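NG, ng-dimethylarginine dimethylaminohydrolase (Pseudomonas aeruginosa, PDB 1H70) hydrolyses the nitric oxide synthase inhibitors asymmetric dimethylarginine and monomethylarginine to citrulline and dimethylamine or methylamine. Local coordinates at residues 81-86 with 113-118; 109-114 with 139-144. The protein carries 1 engineered substitution. All blocks are in the same frame, centred on the assembly; numbering follows the deposited sequence.

In the fold
From the N terminus, the chain leaves strand 76-78 into the loop 81-86, makes helix 89-100 and strand 105-107, and returns as the loop 109-118 beside its earlier course. Interaction 1 closes this 26-residue excursion by laying 113-118 on 81-86. Beyond Asp118 the strands 119-122 and 125-130 lead to helix 136-148, and interaction 2 sets that helix against 109-114. The two closed loops therefore interlock in sequence and share Thr113 and Val114, the centres of the contacts lying about 11 Å apart. The connection 109-118 is thus held at its start by a helix and at its end by the loop 81-86, which carries Arg86 of the citrulline pocket, linking helix 136-148 to that pocket.

Interaction 1 of 2, residues 81-86 with 113-118; sequences PGAESR and TVEAGD. With CIR (citrulline), chain B.
Pro81 and Gly82 lie alongside Glu115 and Thr113, with the CA atoms of Pro81 and Glu115 5.1 Å apart, although neither segment forms a strand. The carboxylate of Glu115 joins them: OE2 accepts a nearly straight bond from Ala83 N (3.0 Å, 169°), which meets the oxygen almost along its C-O axis, and a weak, bent one from Gly82 N at 2.9 Å. With chi1 at -73° and the chain extended beyond CG, the side chain runs past Pro81, where Glu115 CG rests 3.5 Å from Pro81 CA. The other oxygen, OE1, is hydrogen-bonded to His163, the probable proton donor, and salt-bridged to Arg133, so the Ala83 amide, with a weaker contribution from Gly82, would help hold the rotation of this second-shell carboxylate. Arg86, bent at chi3, turns an edge of its guanidinium to the citrulline carboxylate, Arg86 NH1 donating a hydrogen bond to citrulline O at 3.0 Å. Asp67 and Glu89 salt-bridge the same guanidinium. Gly117 CA comes within 3.3 Å of citrulline N8. This buried contact walls the substrate pocket in the channel of the five-bladed alpha/beta propeller of guanidino-group-modifying enzymes, with 81-86 between strand 76-78 and helix 89-100 and 113-118 leading into strand 119-122.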
# COMPACT_ATOMS: atom_id res chain seq x y z
N PRO A 81 5.01 -13.02 0.20
CA PRO A 81 4.88 -12.51 1.56
C PRO A 81 5.75 -13.20 2.59
O PRO A 81 5.91 -14.43 2.60
CB PRO A 81 3.40 -12.63 1.87
CG PRO A 81 2.74 -12.49 0.51
CD PRO A 81 3.70 -13.22 -0.45
N GLY A 82 6.34 -12.38 3.46
CA GLY A 82 7.17 -12.88 4.53
C GLY A 82 6.29 -13.50 5.61
O GLY A 82 6.71 -14.43 6.28
N ALA A 83 5.09 -12.96 5.82
CA ALA A 83 4.20 -13.49 6.84
C ALA A 83 3.66 -14.85 6.41
O ALA A 83 2.96 -14.92 5.41
CB ALA A 83 3.07 -12.53 7.09
N GLU A 84 3.95 -15.89 7.19
CA GLU A 84 3.50 -17.26 6.90
C GLU A 84 2.03 -17.39 6.51
O GLU A 84 1.68 -18.03 5.51
CB GLU A 84 3.73 -18.14 8.16
N SER A 85 1.14 -16.80 7.31
CA SER A 85 -0.30 -16.84 7.06
C SER A 85 -0.78 -16.08 5.82
O SER A 85 -1.93 -16.22 5.41
CB SER A 85 -1.05 -16.29 8.26
OG SER A 85 -0.76 -14.91 8.45
N ARG A 86 0.08 -15.26 5.21
CA ARG A 86 -0.32 -14.48 4.06
C ARG A 86 0.35 -14.89 2.75
O ARG A 86 -0.03 -14.37 1.70
CB ARG A 86 0.00 -12.99 4.33
CG ARG A 86 -0.68 -12.43 5.58
CD ARG A 86 -0.73 -10.89 5.54
NE ARG A 86 -1.44 -10.45 4.31
CZ ARG A 86 -1.38 -9.24 3.82
NH1 ARG A 86 -0.72 -8.29 4.47
NH2 ARG A 86 -1.99 -8.97 2.68
N THR A 113 11.62 -12.87 -0.16
CA THR A 113 10.38 -12.63 0.53
C THR A 113 10.08 -11.14 0.22
O THR A 113 10.96 -10.30 0.34
CB THR A 113 10.78 -13.01 1.98
OG1 THR A 113 10.18 -14.26 2.43
CG2 THR A 113 10.61 -11.95 2.92
N VAL A 114 8.90 -10.81 -0.31
CA VAL A 114 8.57 -9.39 -0.59
C VAL A 114 7.10 -9.15 -0.28
O VAL A 114 6.29 -9.99 -0.61
CB VAL A 114 8.73 -8.96 -2.07
CG1 VAL A 114 8.19 -7.55 -2.33
CG2 VAL A 114 10.20 -8.97 -2.52
N GLU A 115 6.78 -8.02 0.35
CA GLU A 115 5.39 -7.59 0.53
C GLU A 115 5.39 -6.19 -0.04
O GLU A 115 6.16 -5.35 0.41
CB GLU A 115 4.89 -7.64 1.99
CG GLU A 115 4.67 -9.08 2.44
CD GLU A 115 4.33 -9.26 3.90
OE1 GLU A 115 3.93 -8.27 4.56
OE2 GLU A 115 4.43 -10.41 4.37
N ALA A 116 4.51 -5.94 -1.03
CA ALA A 116 4.50 -4.67 -1.75
C ALA A 116 4.20 -3.40 -0.97
O ALA A 116 4.40 -2.30 -1.48
CB ALA A 116 3.62 -4.74 -3.03
N GLY A 117 3.77 -3.52 0.28
CA GLY A 117 3.58 -2.35 1.14
C GLY A 117 4.93 -1.71 1.44
O GLY A 117 5.03 -0.56 1.86
N ASP A 118 6.00 -2.48 1.20
CA ASP A 118 7.37 -2.02 1.38
C ASP A 118 7.87 -1.26 0.15
O ASP A 118 9.01 -0.80 0.13
CB ASP A 118 8.32 -3.20 1.62
CG ASP A 118 8.43 -3.58 3.08
OD1 ASP A 118 8.65 -2.66 3.92
OD2 ASP A 118 8.33 -4.79 3.45
C CIR B . -0.31 -7.72 8.32
O CIR B . 0.28 -8.23 7.32
OXT CIR B . 0.25 -7.77 9.49
CA CIR B . -1.62 -7.01 8.15
N CIR B . -2.42 -7.12 9.38
C3 CIR B . -1.37 -5.53 7.78
C4 CIR B . -0.75 -5.44 6.38
C5 CIR B . -0.47 -3.99 6.04
N6 CIR B . 0.06 -3.86 4.68
C7 CIR B . 0.25 -2.71 4.04
O7 CIR B . -0.02 -1.61 4.55
N8 CIR B . 0.74 -2.75 2.79

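Interaction 2 of 2, residues 109-114 with 139-144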
# COMPACT_ATOMS: atom_id res chain seq x y z
N GLU A 109 10.67 -15.42 -6.14
CA GLU A 109 10.80 -16.82 -5.75
C GLU A 109 11.69 -16.99 -4.53
O GLU A 109 12.40 -16.06 -4.16
CB GLU A 109 11.55 -17.62 -6.81
CG GLU A 109 11.02 -17.67 -8.22
CD GLU A 109 12.01 -18.45 -9.07
OE1 GLU A 109 13.15 -18.70 -8.59
OE2 GLU A 109 11.64 -18.80 -10.20
N ALA A 110 11.69 -18.18 -3.94
CA ALA A 110 12.58 -18.44 -2.81
C ALA A 110 14.01 -18.30 -3.30
O ALA A 110 14.31 -18.54 -4.46
CB ALA A 110 12.35 -19.85 -2.27
N PRO A 111 14.91 -17.89 -2.40
CA PRO A 111 14.61 -17.61 -1.00
C PRO A 111 14.24 -16.15 -0.68
O PRO A 111 14.46 -15.65 0.44
CB PRO A 111 15.94 -17.97 -0.33
CG PRO A 111 16.98 -17.54 -1.37
CD PRO A 111 16.34 -17.73 -2.72
N GLY A 112 13.64 -15.48 -1.64
CA GLY A 112 13.24 -14.09 -1.47
C GLY A 112 11.86 -13.99 -0.83
O GLY A 112 11.04 -14.89 -0.95
N THR A 113 11.62 -12.87 -0.16
CA THR A 113 10.38 -12.63 0.53
C THR A 113 10.08 -11.14 0.22
O THR A 113 10.96 -10.30 0.34
CB THR A 113 10.78 -13.01 1.98
OG1 THR A 113 10.18 -14.26 2.43
CG2 THR A 113 10.61 -11.95 2.92
N VAL A 114 8.90 -10.81 -0.31
CA VAL A 114 8.57 -9.39 -0.59
C VAL A 114 7.10 -9.15 -0.28
O VAL A 114 6.29 -9.99 -0.61
CB VAL A 114 8.73 -8.96 -2.07
CG1 VAL A 114 8.19 -7.55 -2.33
CG2 VAL A 114 10.20 -8.97 -2.52
N ALA A 139 14.13 -8.05 -2.32
CA ALA A 139 14.37 -6.73 -2.90
C ALA A 139 15.22 -6.86 -4.14
O ALA A 139 14.97 -6.22 -5.16
CB ALA A 139 15.06 -5.80 -1.89
N ARG A 140 16.28 -7.66 -4.05
CA ARG A 140 17.18 -7.88 -5.18
C ARG A 140 16.44 -8.43 -6.40
O ARG A 140 16.59 -7.93 -7.50
CB ARG A 140 18.27 -8.87 -4.78
CG ARG A 140 19.30 -9.17 -5.88
CD ARG A 140 20.14 -10.40 -5.60
NE ARG A 140 19.39 -11.64 -5.79
CZ ARG A 140 19.13 -12.17 -6.98
NH1 ARG A 140 19.53 -11.54 -8.07
NH2 ARG A 140 18.47 -13.31 -7.07
N GLN A 141 15.63 -9.47 -6.18
CA GLN A 141 14.87 -10.08 -7.26
C GLN A 141 13.93 -9.05 -7.88
O GLN A 141 13.82 -8.98 -9.10
CB GLN A 141 14.10 -11.29 -6.74
CG GLN A 141 14.95 -12.52 -6.59
CD GLN A 141 14.10 -13.68 -6.14
OE1 GLN A 141 13.01 -13.87 -6.66
NE2 GLN A 141 14.59 -14.44 -5.16
N MET A 142 13.27 -8.26 -7.05
CA MET A 142 12.35 -7.23 -7.55
C MET A 142 13.09 -6.17 -8.34
O MET A 142 12.64 -5.75 -9.42
CB MET A 142 11.57 -6.60 -6.38
CG MET A 142 10.57 -5.53 -6.84
SD MET A 142 9.17 -6.25 -7.74
CE MET A 142 8.22 -6.97 -6.39
N ILE A 143 14.23 -5.70 -7.84
CA ILE A 143 14.95 -4.66 -8.60
C ILE A 143 15.38 -5.21 -9.96
O ILE A 143 15.30 -4.51 -10.98
CB ILE A 143 16.16 -4.10 -7.79
CG1 ILE A 143 15.61 -3.23 -6.64
CG2 ILE A 143 17.07 -3.28 -8.69
CD1 ILE A 143 16.58 -2.96 -5.53
N ALA A 144 15.81 -6.48 -10.02
CA ALA A 144 16.24 -7.08 -11.29
C ALA A 144 15.09 -7.13 -12.30
O ALA A 144 15.28 -6.85 -13.49
CB ALA A 144 16.87 -8.46 -11.07
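The side-chain amide of Gln141 faces the backbone of Glu109 and exchanges two hydrogen bonds with it. Glu109 N donates to Gln141 OE1 at 2.9 Å, almost straight at 176°, in the carbonyl plane and on a lone pair. In return Gln141 NE2 donates to Glu109 O, also at 2.9 Å, but from above that carbonyl's plane, about 35° out of it. Glu109 O has a second donor in Gly112 N, which closes a type VI turn around the cis Ala110-Pro111 peptide. NE2 also donates to Glu137, one helical turn earlier, so both ends of the amide are engaged and its flip is determined. An extended chain beyond CG, with chi1 at -79°, carries the amide from the helix to the loop. Gly112 O and Thr113 N find partners outside the segments in Arg80 and Asn135. Val114 CG1 makes apolar contact with Met142 CE at 4.1 Å, the two side chains crossing at about a right angle, and Val114 CG2 lies 4.0 Å from Ala139 N of the helix backbone. The contact sets the loop between strands 105-107 and 119-122 against helix 136-148; Val114 and Met142 both touch Ile119 of strand 119-122, and Met142 packs on Ile128 of strand 125-130.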